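PDB 3HVY: cystathionine beta-lyase family protein, YNBB B.subtilis ortholog from Clostridium acetobutylicum, which probably acts as a pyridoxal-phosphate-dependent lyase of the cystathionine beta-lyase and methionine gamma-lyase kind and may take part in aluminium resistance. Local coordinates for residues E25-D30 against M315-F320; A308-R313 against L416-A421; G111-R114 against T118-S121. All blocks are in the same frame, centred on the assembly; numbering follows the deposited sequence.

Interaction 1 (E25-D30 against M315-F320); sequences ERALND and MELAGF
Leu317 lays its CD1 methyl over the centre of the Arg26 guanidinium, 3.9 Å above the plane, and the same methyl reaches back along the arginine to lie 3.5 Å from Arg26 CB. This one branch does nearly all the touching: Leu317 CD1 also lies 3.6 Å from Ala27 N and 4.1 Å from Ala27 CB, while Leu317 CD2 meets Arg26 NH2 at 3.8 Å. Arg26 can wrap round the leucine because its chain bends at chi3 (55°), which folds the flat group back over the methyl. A long side chain with an apolar stem and a polar end suits this exposed border of the contact, while the short Ala27 lets the leucine methyl come close to the helix backbone.

The contact seats helix 18-55 against the last turn of helix 287-317, which closes in a Schellman motif. Gly319 has a positive phi (110°), a conformation in which a CB would collide with the carbonyl O before it, and glycine has none. Its N bonds to Glu316 O, and Phe320 N to Met315 O. Near that end the Leu317 carbonyl O accepts a water at 2.6 Å, which accepts in turn from Arg26 NH1 at 2.9 Å, lying at the edge of the guanidinium, in its plane. Asp30 OD2 comes only to van der Waals range of Leu317 CD1, being engaged in a salt bridge with Arg313.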
ATOM      1  N   GLU D  25       6.453  10.326 -41.881  1.00 35.21           N
ATOM      2  CA  GLU D  25       6.428   9.175 -42.775  1.00 36.64           C
ATOM      3  C   GLU D  25       7.852   8.835 -43.213  1.00 36.19           C
ATOM      4  O   GLU D  25       8.228   7.677 -43.211  1.00 37.57           O
ATOM      5  CB  GLU D  25       5.494   9.377 -44.008  1.00 35.21           C
ATOM      6  N   ARG D  26       8.644   9.837 -43.588  1.00 35.75           N
ATOM      7  CA  ARG D  26      10.003   9.577 -44.044  1.00 33.73           C
ATOM      8  C   ARG D  26      10.824   8.993 -42.906  1.00 31.95           C
ATOM      9  O   ARG D  26      11.451   7.971 -43.065  1.00 34.35           O
ATOM     10  CB  ARG D  26      10.661  10.854 -44.570  1.00 35.00           C
ATOM     11  CG  ARG D  26       9.987  11.434 -45.865  1.00 40.87           C
ATOM     12  CD  ARG D  26      10.540  12.832 -46.245  1.00 39.77           C
ATOM     13  NE  ARG D  26      11.978  12.720 -46.361  1.00 34.66           N
ATOM     14  CZ  ARG D  26      12.875  13.667 -46.088  1.00 39.19           C
ATOM     15  NH1 ARG D  26      12.510  14.876 -45.699  1.00 33.19           N
ATOM     16  NH2 ARG D  26      14.173  13.381 -46.211  1.00 37.28           N
ATOM     17  N   ALA D  27      10.783   9.628 -41.740  1.00 32.79           N
ATOM     18  CA  ALA D  27      11.564   9.170 -40.581  1.00 32.30           C
ATOM     19  C   ALA D  27      11.217   7.726 -40.206  1.00 32.16           C
ATOM     20  O   ALA D  27      12.077   6.895 -39.939  1.00 31.15           O
ATOM     21  CB  ALA D  27      11.360  10.141 -39.381  1.00 29.32           C
ATOM     22  N   LEU D  28       9.945   7.408 -40.220  1.00 31.53           N
ATOM     23  CA  LEU D  28       9.536   6.075 -39.824  1.00 34.19           C
ATOM     24  C   LEU D  28      10.126   5.056 -40.788  1.00 35.05           C
ATOM     25  O   LEU D  28      10.704   4.037 -40.372  1.00 32.23           O
ATOM     26  CB  LEU D  28       8.012   5.974 -39.726  1.00 36.05           C
ATOM     27  CG  LEU D  28       7.521   4.761 -38.921  1.00 45.84           C
ATOM     28  CD1 LEU D  28       7.865   4.956 -37.410  1.00 45.38           C
ATOM     29  CD2 LEU D  28       6.004   4.518 -39.120  1.00 44.65           C
ATOM     30  N   ASN D  29      10.041   5.336 -42.081  1.00 35.18           N
ATOM     31  CA  ASN D  29      10.665   4.421 -43.049  1.00 35.30           C
ATOM     32  C   ASN D  29      12.152   4.318 -42.849  1.00 31.02           C
ATOM     33  O   ASN D  29      12.712   3.272 -42.943  1.00 31.67           O
ATOM     34  CB  ASN D  29      10.399   4.882 -44.481  1.00 38.53           C
ATOM     35  CG  ASN D  29       8.964   4.660 -44.875  1.00 54.09           C
ATOM     36  OD1 ASN D  29       8.328   3.714 -44.379  1.00 59.32           O
ATOM     37  ND2 ASN D  29       8.425   5.532 -45.743  1.00 59.74           N
ATOM     38  N   ASP D  30      12.803   5.440 -42.609  1.00 31.57           N
ATOM     39  CA  ASP D  30      14.244   5.452 -42.447  1.00 28.51           C
ATOM     40  C   ASP D  30      14.734   4.638 -41.282  1.00 28.13           C
ATOM     41  O   ASP D  30      15.851   4.103 -41.314  1.00 28.00           O
ATOM     42  CB  ASP D  30      14.746   6.894 -42.279  1.00 26.23           C
ATOM     43  CG  ASP D  30      14.682   7.715 -43.566  1.00 30.63           C
ATOM     44  OD1 ASP D  30      14.471   7.131 -44.626  1.00 33.40           O
ATOM     45  OD2 ASP D  30      14.898   8.965 -43.521  1.00 31.65           O
HETATM   46  N   MSE D 315      14.194  14.789 -36.207  1.00 28.33           N
HETATM   47  CA  MSE D 315      14.709  16.133 -35.947  1.00 27.48           C
HETATM   48  C   MSE D 315      15.808  16.437 -36.986  1.00 28.79           C
HETATM   49  O   MSE D 315      15.986  17.564 -37.428  1.00 29.62           O
HETATM   50  CB  MSE D 315      15.223  16.255 -34.511  1.00 28.74           C
HETATM   51  CG  MSE D 315      14.154  16.012 -33.434  1.00 32.94           C
HETATM   52 SE   MSE D 315      12.652  17.193 -33.639  0.75 30.99          SE
HETATM   53  CE  MSE D 315      13.478  18.850 -33.044  1.00 28.37           C
ATOM     54  N   GLU D 316      16.553  15.411 -37.372  1.00 28.39           N
ATOM     55  CA  GLU D 316      17.546  15.558 -38.435  1.00 28.62           C
ATOM     56  C   GLU D 316      16.887  15.899 -39.798  1.00 30.24           C
ATOM     57  O   GLU D 316      17.334  16.818 -40.500  1.00 27.05           O
ATOM     58  CB  GLU D 316      18.357  14.291 -38.525  1.00 30.61           C
ATOM     59  CG  GLU D 316      19.341  14.186 -39.631  1.00 29.94           C
ATOM     60  CD  GLU D 316      20.284  13.056 -39.386  1.00 40.38           C
ATOM     61  OE1 GLU D 316      19.867  11.877 -39.468  1.00 28.05           O
ATOM     62  OE2 GLU D 316      21.430  13.374 -39.058  1.00 33.56           O
ATOM     63  N   LEU D 317      15.806  15.192 -40.139  1.00 28.45           N
ATOM     64  CA  LEU D 317      15.036  15.531 -41.325  1.00 28.75           C
ATOM     65  C   LEU D 317      14.578  16.991 -41.290  1.00 30.17           C
ATOM     66  O   LEU D 317      14.496  17.659 -42.326  1.00 28.23           O
ATOM     67  CB  LEU D 317      13.839  14.601 -41.485  1.00 31.70           C
ATOM     68  CG  LEU D 317      14.138  13.137 -41.720  1.00 34.76           C
ATOM     69  CD1 LEU D 317      12.952  12.415 -42.378  1.00 32.99           C
ATOM     70  CD2 LEU D 317      15.402  13.038 -42.579  1.00 27.52           C
ATOM     71  N   ALA D 318      14.344  17.503 -40.087  1.00 31.02           N
ATOM     72  CA  ALA D 318      13.947  18.892 -39.876  1.00 32.59           C
ATOM     73  C   ALA D 318      15.102  19.899 -39.912  1.00 34.39           C
ATOM     74  O   ALA D 318      14.869  21.081 -39.746  1.00 32.92           O
ATOM     75  CB  ALA D 318      13.201  19.014 -38.527  1.00 31.46           C
ATOM     76  N   GLY D 319      16.338  19.430 -40.033  1.00 34.60           N
ATOM     77  CA  GLY D 319      17.502  20.302 -40.139  1.00 37.43           C
ATOM     78  C   GLY D 319      18.433  20.329 -38.938  1.00 38.31           C
ATOM     79  O   GLY D 319      19.454  20.967 -38.994  1.00 41.10           O
ATOM     80  N   PHE D 320      18.115  19.607 -37.863  1.00 34.46           N
ATOM     81  CA  PHE D 320      18.900  19.694 -36.652  1.00 29.94           C
ATOM     82  C   PHE D 320      20.032  18.678 -36.569  1.00 29.31           C
ATOM     83  O   PHE D 320      19.883  17.506 -36.992  1.00 31.57           O
ATOM     84  CB  PHE D 320      17.985  19.523 -35.435  1.00 30.69           C
ATOM     85  CG  PHE D 320      16.954  20.610 -35.281  1.00 28.14           C
ATOM     86  CD1 PHE D 320      17.296  21.827 -34.669  1.00 41.58           C
ATOM     87  CD2 PHE D 320      15.669  20.446 -35.760  1.00 34.54           C
ATOM     88  CE1 PHE D 320      16.364  22.820 -34.503  1.00 38.24           C
ATOM     89  CE2 PHE D 320      14.728  21.450 -35.623  1.00 39.86           C
ATOM     90  CZ  PHE D 320      15.056  22.635 -35.000  1.00 34.50           C
TER
HETATM   91  O   HOH W   1      14.658  16.602 -44.717  1.00 28.79           O

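Interaction 2 (A308-R313 against L416-A421)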
ATOM      1  N   ALA D 308      13.914   7.304 -28.993  1.00 26.70           N
ATOM      2  CA  ALA D 308      15.125   8.104 -29.129  1.00 27.68           C
ATOM      3  C   ALA D 308      15.630   8.147 -30.622  1.00 28.77           C
ATOM      4  O   ALA D 308      15.935   9.200 -31.183  1.00 28.65           O
ATOM      5  CB  ALA D 308      16.236   7.515 -28.195  1.00 23.62           C
ATOM      6  N   VAL D 309      15.662   6.976 -31.241  1.00 30.25           N
ATOM      7  CA  VAL D 309      16.118   6.772 -32.619  1.00 26.93           C
ATOM      8  C   VAL D 309      15.210   7.449 -33.611  1.00 26.66           C
ATOM      9  O   VAL D 309      15.679   8.063 -34.547  1.00 29.12           O
ATOM     10  CB  VAL D 309      16.286   5.229 -32.896  1.00 29.11           C
ATOM     11  CG1 VAL D 309      16.461   4.929 -34.399  1.00 26.23           C
ATOM     12  CG2 VAL D 309      17.479   4.619 -32.051  1.00 26.95           C
ATOM     13  N   PHE D 310      13.893   7.316 -33.425  1.00 30.31           N
ATOM     14  CA  PHE D 310      12.920   8.033 -34.260  1.00 29.16           C
ATOM     15  C   PHE D 310      13.074   9.550 -34.054  1.00 29.25           C
ATOM     16  O   PHE D 310      13.096  10.339 -35.003  1.00 28.21           O
ATOM     17  CB  PHE D 310      11.497   7.616 -33.888  1.00 26.03           C
ATOM     18  CG  PHE D 310      10.418   8.457 -34.534  1.00 28.31           C
ATOM     19  CD1 PHE D 310      10.117   8.316 -35.878  1.00 32.88           C
ATOM     20  CD2 PHE D 310       9.755   9.439 -33.817  1.00 31.14           C
ATOM     21  CE1 PHE D 310       9.134   9.102 -36.468  1.00 31.75           C
ATOM     22  CE2 PHE D 310       8.816  10.256 -34.402  1.00 31.46           C
ATOM     23  CZ  PHE D 310       8.490  10.086 -35.732  1.00 25.06           C
ATOM     24  N   CYS D 311      13.218   9.976 -32.817  1.00 28.43           N
ATOM     25  CA  CYS D 311      13.449  11.412 -32.575  1.00 27.63           C
ATOM     26  C   CYS D 311      14.707  11.928 -33.329  1.00 29.35           C
ATOM     27  O   CYS D 311      14.681  12.976 -33.986  1.00 27.56           O
ATOM     28  CB  CYS D 311      13.584  11.655 -31.074  1.00 30.91           C
ATOM     29  SG  CYS D 311      13.920  13.383 -30.646  1.00 32.48           S
ATOM     30  N   ALA D 312      15.834  11.231 -33.159  1.00 26.20           N
ATOM     31  CA  ALA D 312      17.075  11.498 -33.871  1.00 26.59           C
ATOM     32  C   ALA D 312      16.843  11.710 -35.380  1.00 27.29           C
ATOM     33  O   ALA D 312      17.338  12.665 -35.949  1.00 27.47           O
ATOM     34  CB  ALA D 312      18.105  10.298 -33.656  1.00 26.02           C
ATOM     35  N   ARG D 313      16.147  10.770 -36.029  1.00 28.23           N
ATOM     36  CA  ARG D 313      15.939  10.878 -37.470  1.00 27.36           C
ATOM     37  C   ARG D 313      15.010  12.007 -37.848  1.00 28.18           C
ATOM     38  O   ARG D 313      15.357  12.803 -38.722  1.00 28.67           O
ATOM     39  CB  ARG D 313      15.448   9.595 -38.118  1.00 29.76           C
ATOM     40  CG  ARG D 313      15.413   9.677 -39.631  1.00 28.58           C
ATOM     41  CD  ARG D 313      16.735  10.162 -40.214  1.00 22.80           C
ATOM     42  NE  ARG D 313      16.837   9.884 -41.670  1.00 29.90           N
ATOM     43  CZ  ARG D 313      17.848  10.245 -42.464  1.00 27.67           C
ATOM     44  NH1 ARG D 313      18.911  10.941 -42.007  1.00 31.79           N
ATOM     45  NH2 ARG D 313      17.762   9.974 -43.761  1.00 30.05           N
ATOM     46  N   LEU D 416       4.401  10.372 -30.691  1.00 32.41           N
ATOM     47  CA  LEU D 416       3.378  11.430 -30.657  1.00 32.11           C
ATOM     48  C   LEU D 416       3.920  12.691 -29.986  1.00 30.24           C
ATOM     49  O   LEU D 416       3.698  13.814 -30.445  1.00 30.83           O
ATOM     50  CB  LEU D 416       2.111  10.917 -29.935  1.00 32.27           C
ATOM     51  CG  LEU D 416       1.307   9.830 -30.726  1.00 39.77           C
ATOM     52  CD1 LEU D 416       0.188   9.125 -29.924  1.00 45.31           C
ATOM     53  CD2 LEU D 416       0.732  10.436 -31.991  1.00 40.77           C
ATOM     54  N   GLY D 417       4.670  12.486 -28.922  1.00 31.71           N
ATOM     55  CA  GLY D 417       5.287  13.588 -28.201  1.00 31.40           C
ATOM     56  C   GLY D 417       6.234  14.368 -29.078  1.00 31.68           C
ATOM     57  O   GLY D 417       6.199  15.598 -29.083  1.00 31.29           O
ATOM     58  N   VAL D 418       7.074  13.664 -29.846  1.00 31.45           N
ATOM     59  CA  VAL D 418       7.998  14.365 -30.738  1.00 31.39           C
ATOM     60  C   VAL D 418       7.264  15.155 -31.818  1.00 30.34           C
ATOM     61  O   VAL D 418       7.660  16.278 -32.130  1.00 31.35           O
ATOM     62  CB  VAL D 418       9.056  13.398 -31.306  1.00 28.09           C
ATOM     63  CG1 VAL D 418       9.952  14.086 -32.400  1.00 31.72           C
ATOM     64  CG2 VAL D 418       9.854  12.837 -30.141  1.00 35.98           C
ATOM     65  N   LEU D 419       6.191  14.580 -32.373  1.00 28.19           N
ATOM     66  CA  LEU D 419       5.436  15.255 -33.389  1.00 31.65           C
ATOM     67  C   LEU D 419       4.792  16.509 -32.797  1.00 32.72           C
ATOM     68  O   LEU D 419       4.827  17.580 -33.424  1.00 31.53           O
ATOM     69  CB  LEU D 419       4.353  14.365 -34.000  1.00 32.46           C
ATOM     70  CG  LEU D 419       4.790  13.058 -34.654  1.00 35.18           C
ATOM     71  CD1 LEU D 419       3.561  12.367 -35.291  1.00 41.42           C
ATOM     72  CD2 LEU D 419       5.937  13.280 -35.682  1.00 39.20           C
ATOM     73  N   ILE D 420       4.228  16.384 -31.598  1.00 32.76           N
ATOM     74  CA  ILE D 420       3.631  17.531 -30.952  1.00 33.61           C
ATOM     75  C   ILE D 420       4.694  18.583 -30.693  1.00 32.46           C
ATOM     76  O   ILE D 420       4.539  19.727 -31.066  1.00 35.22           O
ATOM     77  CB  ILE D 420       2.916  17.153 -29.636  1.00 33.67           C
ATOM     78  CG1 ILE D 420       1.667  16.360 -29.970  1.00 31.17           C
ATOM     79  CG2 ILE D 420       2.545  18.401 -28.834  1.00 26.33           C
ATOM     80  CD1 ILE D 420       1.142  15.513 -28.790  1.00 33.78           C
ATOM     81  N   ALA D 421       5.806  18.183 -30.111  1.00 33.46           N
ATOM     82  CA  ALA D 421       6.883  19.119 -29.865  1.00 34.44           C
ATOM     83  C   ALA D 421       7.436  19.762 -31.167  1.00 35.02           C
ATOM     84  O   ALA D 421       7.642  20.984 -31.242  1.00 34.35           O
ATOM     85  CB  ALA D 421       7.992  18.424 -29.080  1.00 33.16           C
TER
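Two helices of the C-terminal part of the fold, 287-317 and 411-422, run side by side here in roughly the same direction: the axes of the short segments lie 10.3 Å apart at closest approach and cross at -27°. Their backbones come nearest at Cys311 and Val418, where the CA atoms are 6.5 Å apart. At this point Val418 CG2 rests against the cysteine, 4.0 Å from Cys311 CB and 4.1 Å from Cys311 SG. The valine holds CG1 anti to its own N (chi1 173°), which sets CG2 beside that N and on the side of the cysteine. The compact cysteine and valine suit this close approach of the backbones.

One residue before Cys311 on helix 287-317, Phe310 reaches across to helix 411-422 with its ring. Its CZ meets Leu419 CD2 at 4.1 Å, the methyl standing at the ring edge near the ring plane, and the two side chains cross at about a right angle. Leu419 starts out along the flank of its helix, but its end bends nearer to the phenylalanine. Val418 CB approaches Phe310 CE2 obliquely at 4.4 Å. Beyond the pair, Ala27 of helix 18-55 touches Phe310, and Gln335 and Ile337 of strand 334-338 lie against Cys311, so helix 287-317 also touches helix 18-55 and the antiparallel sheet.

All four touching residues are buried, and no hydrogen bond or charge links the two segments. The helices are therefore joined by van der Waals and hydrophobic forces, and their relative position depends on shape: a flat ring and branched aliphatic groups packed beside the close approach of Cys311 and Val418.

Interaction 3 (G111-R114 against T118-S121); sequences GNLR and TMMS
The chain leaves helix 101-111 in an irregular turn and returns as strand 118-121, the two backbones coming nearest at Leu113 and Met119, whose CA atoms are 7.7 Å apart. Leu113 CD1 rests on Met119 CB at 4.0 Å, and Leu113 CD2 comes within 4.2 Å of Thr118 O. The selenomethionine offers the base of its chain to the leucine: with CG anti to the backbone N (chi1 172°) and the rest extended, its selenium end leads away. The two side chains cross at about a right angle. A branched aliphatic residue suits this buried spot, where Leu179 of the neighbouring strand 177-183 touches both partners.

The CB of Arg114 is directed away from the strand, and its guanidinium fastens the loop to itself. Arg114 NH1 donates to Gly111 O at 2.8 Å and, over a longer 3.3 Å, to Leu113 O, both acceptors lying near the guanidinium plane while the donor sits above each carbonyl plane. On NH2 the same group makes a salt bridge with Glu147 of the third subunit, placing the loop at a subunit boundary. Main-chain bonds to strands 151-154 and 177-183 place strand 118-121 inside the mixed sheet. A seven-stranded, mainly parallel sheet with one antiparallel strand, flanked by helices, is the core of the large domain of fold-type I pyridoxal-phosphate enzymes, and this helix-to-strand connection is part of it.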
ATOM      1  N   GLY D 111      30.934   3.045   0.358  1.00 26.07           N
ATOM      2  CA  GLY D 111      31.202   1.758   0.960  1.00 28.21           C
ATOM      3  C   GLY D 111      32.544   1.142   0.644  1.00 29.72           C
ATOM      4  O   GLY D 111      33.112   0.395   1.473  1.00 30.60           O
ATOM      5  N   ASN D 112      33.068   1.466  -0.530  1.00 30.13           N
ATOM      6  CA  ASN D 112      34.286   0.850  -1.042  1.00 27.38           C
ATOM      7  C   ASN D 112      35.514   1.729  -1.011  1.00 29.23           C
ATOM      8  O   ASN D 112      36.518   1.441  -1.650  1.00 27.87           O
ATOM      9  CB  ASN D 112      33.977   0.258  -2.426  1.00 27.46           C
ATOM     10  CG  ASN D 112      33.149  -1.031  -2.329  1.00 28.12           C
ATOM     11  OD1 ASN D 112      33.677  -2.026  -1.888  1.00 29.66           O
ATOM     12  ND2 ASN D 112      31.822  -1.004  -2.692  1.00 26.11           N
ATOM     13  N   LEU D 113      35.446   2.791  -0.217  1.00 29.74           N
ATOM     14  CA  LEU D 113      36.531   3.750  -0.067  1.00 28.48           C
ATOM     15  C   LEU D 113      36.736   4.085   1.404  1.00 29.63           C
ATOM     16  O   LEU D 113      35.798   4.094   2.197  1.00 28.16           O
ATOM     17  CB  LEU D 113      36.242   5.049  -0.834  1.00 28.21           C
ATOM     18  CG  LEU D 113      36.354   4.850  -2.350  1.00 31.81           C
ATOM     19  CD1 LEU D 113      35.602   5.938  -3.108  1.00 31.74           C
ATOM     20  CD2 LEU D 113      37.811   4.687  -2.815  1.00 26.74           C
ATOM     21  N   ARG D 114      37.985   4.383   1.739  1.00 31.29           N
ATOM     22  CA  ARG D 114      38.399   4.730   3.089  1.00 31.36           C
ATOM     23  C   ARG D 114      39.361   5.919   3.051  1.00 30.23           C
ATOM     24  O   ARG D 114      39.896   6.295   1.992  1.00 30.90           O
ATOM     25  CB  ARG D 114      39.106   3.538   3.756  1.00 32.49           C
ATOM     26  CG  ARG D 114      38.217   2.276   3.898  1.00 30.28           C
ATOM     27  CD  ARG D 114      37.069   2.426   4.883  1.00 34.29           C
ATOM     28  NE  ARG D 114      36.465   1.109   5.128  1.00 34.37           N
ATOM     29  CZ  ARG D 114      35.444   0.589   4.454  1.00 32.71           C
ATOM     30  NH1 ARG D 114      34.865   1.263   3.493  1.00 37.63           N
ATOM     31  NH2 ARG D 114      34.990  -0.631   4.752  1.00 36.11           N
ATOM     32  N   THR D 118      42.299   6.800  -2.948  1.00 31.17           N
ATOM     33  CA  THR D 118      41.953   7.674  -4.064  1.00 30.56           C
ATOM     34  C   THR D 118      40.922   7.045  -4.985  1.00 30.07           C
ATOM     35  O   THR D 118      41.023   5.867  -5.330  1.00 30.81           O
ATOM     36  CB  THR D 118      43.161   8.054  -4.883  1.00 31.50           C
ATOM     37  OG1 THR D 118      44.134   8.671  -4.041  1.00 28.91           O
ATOM     38  CG2 THR D 118      42.749   9.016  -6.004  1.00 28.95           C
HETATM   39  N   MSE D 119      39.920   7.844  -5.353  1.00 30.57           N
HETATM   40  CA  MSE D 119      38.900   7.509  -6.348  1.00 29.13           C
HETATM   41  C   MSE D 119      39.271   8.239  -7.644  1.00 30.03           C
HETATM   42  O   MSE D 119      39.657   9.410  -7.618  1.00 26.93           O
HETATM   43  CB  MSE D 119      37.522   8.011  -5.898  1.00 31.89           C
HETATM   44  CG  MSE D 119      36.455   7.879  -6.926  1.00 31.88           C
HETATM   45 SE   MSE D 119      34.774   8.758  -6.375  0.75 34.57          SE
HETATM   46  CE  MSE D 119      33.838   8.638  -8.123  1.00 30.91           C
HETATM   47  N   MSE D 120      39.133   7.562  -8.783  1.00 25.25           N
HETATM   48  CA  MSE D 120      39.509   8.188 -10.036  1.00 27.03           C
HETATM   49  C   MSE D 120      38.438   8.022 -11.071  1.00 26.64           C
HETATM   50  O   MSE D 120      38.048   6.886 -11.402  1.00 29.77           O
HETATM   51  CB  MSE D 120      40.860   7.661 -10.553  1.00 28.36           C
HETATM   52  CG  MSE D 120      41.328   8.344 -11.892  1.00 28.94           C
HETATM   53 SE   MSE D 120      43.116   7.904 -12.466  0.75 28.77          SE
HETATM   54  CE  MSE D 120      42.810   5.990 -12.729  1.00 22.76           C
ATOM     55  N   SER D 121      37.924   9.158 -11.537  1.00 27.50           N
ATOM     56  CA  SER D 121      36.923   9.187 -12.594  1.00 27.19           C
ATOM     57  C   SER D 121      37.682   9.253 -13.927  1.00 28.25           C
ATOM     58  O   SER D 121      38.586  10.080 -14.095  1.00 27.93           O
ATOM     59  CB  SER D 121      35.992  10.402 -12.476  1.00 29.48           C
ATOM     60  OG  SER D 121      35.101  10.260 -11.398  1.00 28.19           O
TER

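How the interactions relate
Interactions 1 and 2 adjoin, their centres 9 Å apart, because both use helix 287-317. Arg313, on the helix segment of interaction 2, binds Asp30 of interaction 1 through a salt bridge of 2.8 Å between Arg313 NE and Asp30 OD2, and Ala27 CB packs against Phe310 CE1 at 3.8 Å; helices 18-55, 287-317 and 411-422 thus form one continuous cluster. Interaction 3 lies on the other side of the chain's centre, its own centre 44 Å from that of interaction 1 and 40 Å from that of interaction 2. Its strand 118-121 belongs to the mixed sheet of the domain that also holds Lys244, the lysine modified by pyridoxal phosphate.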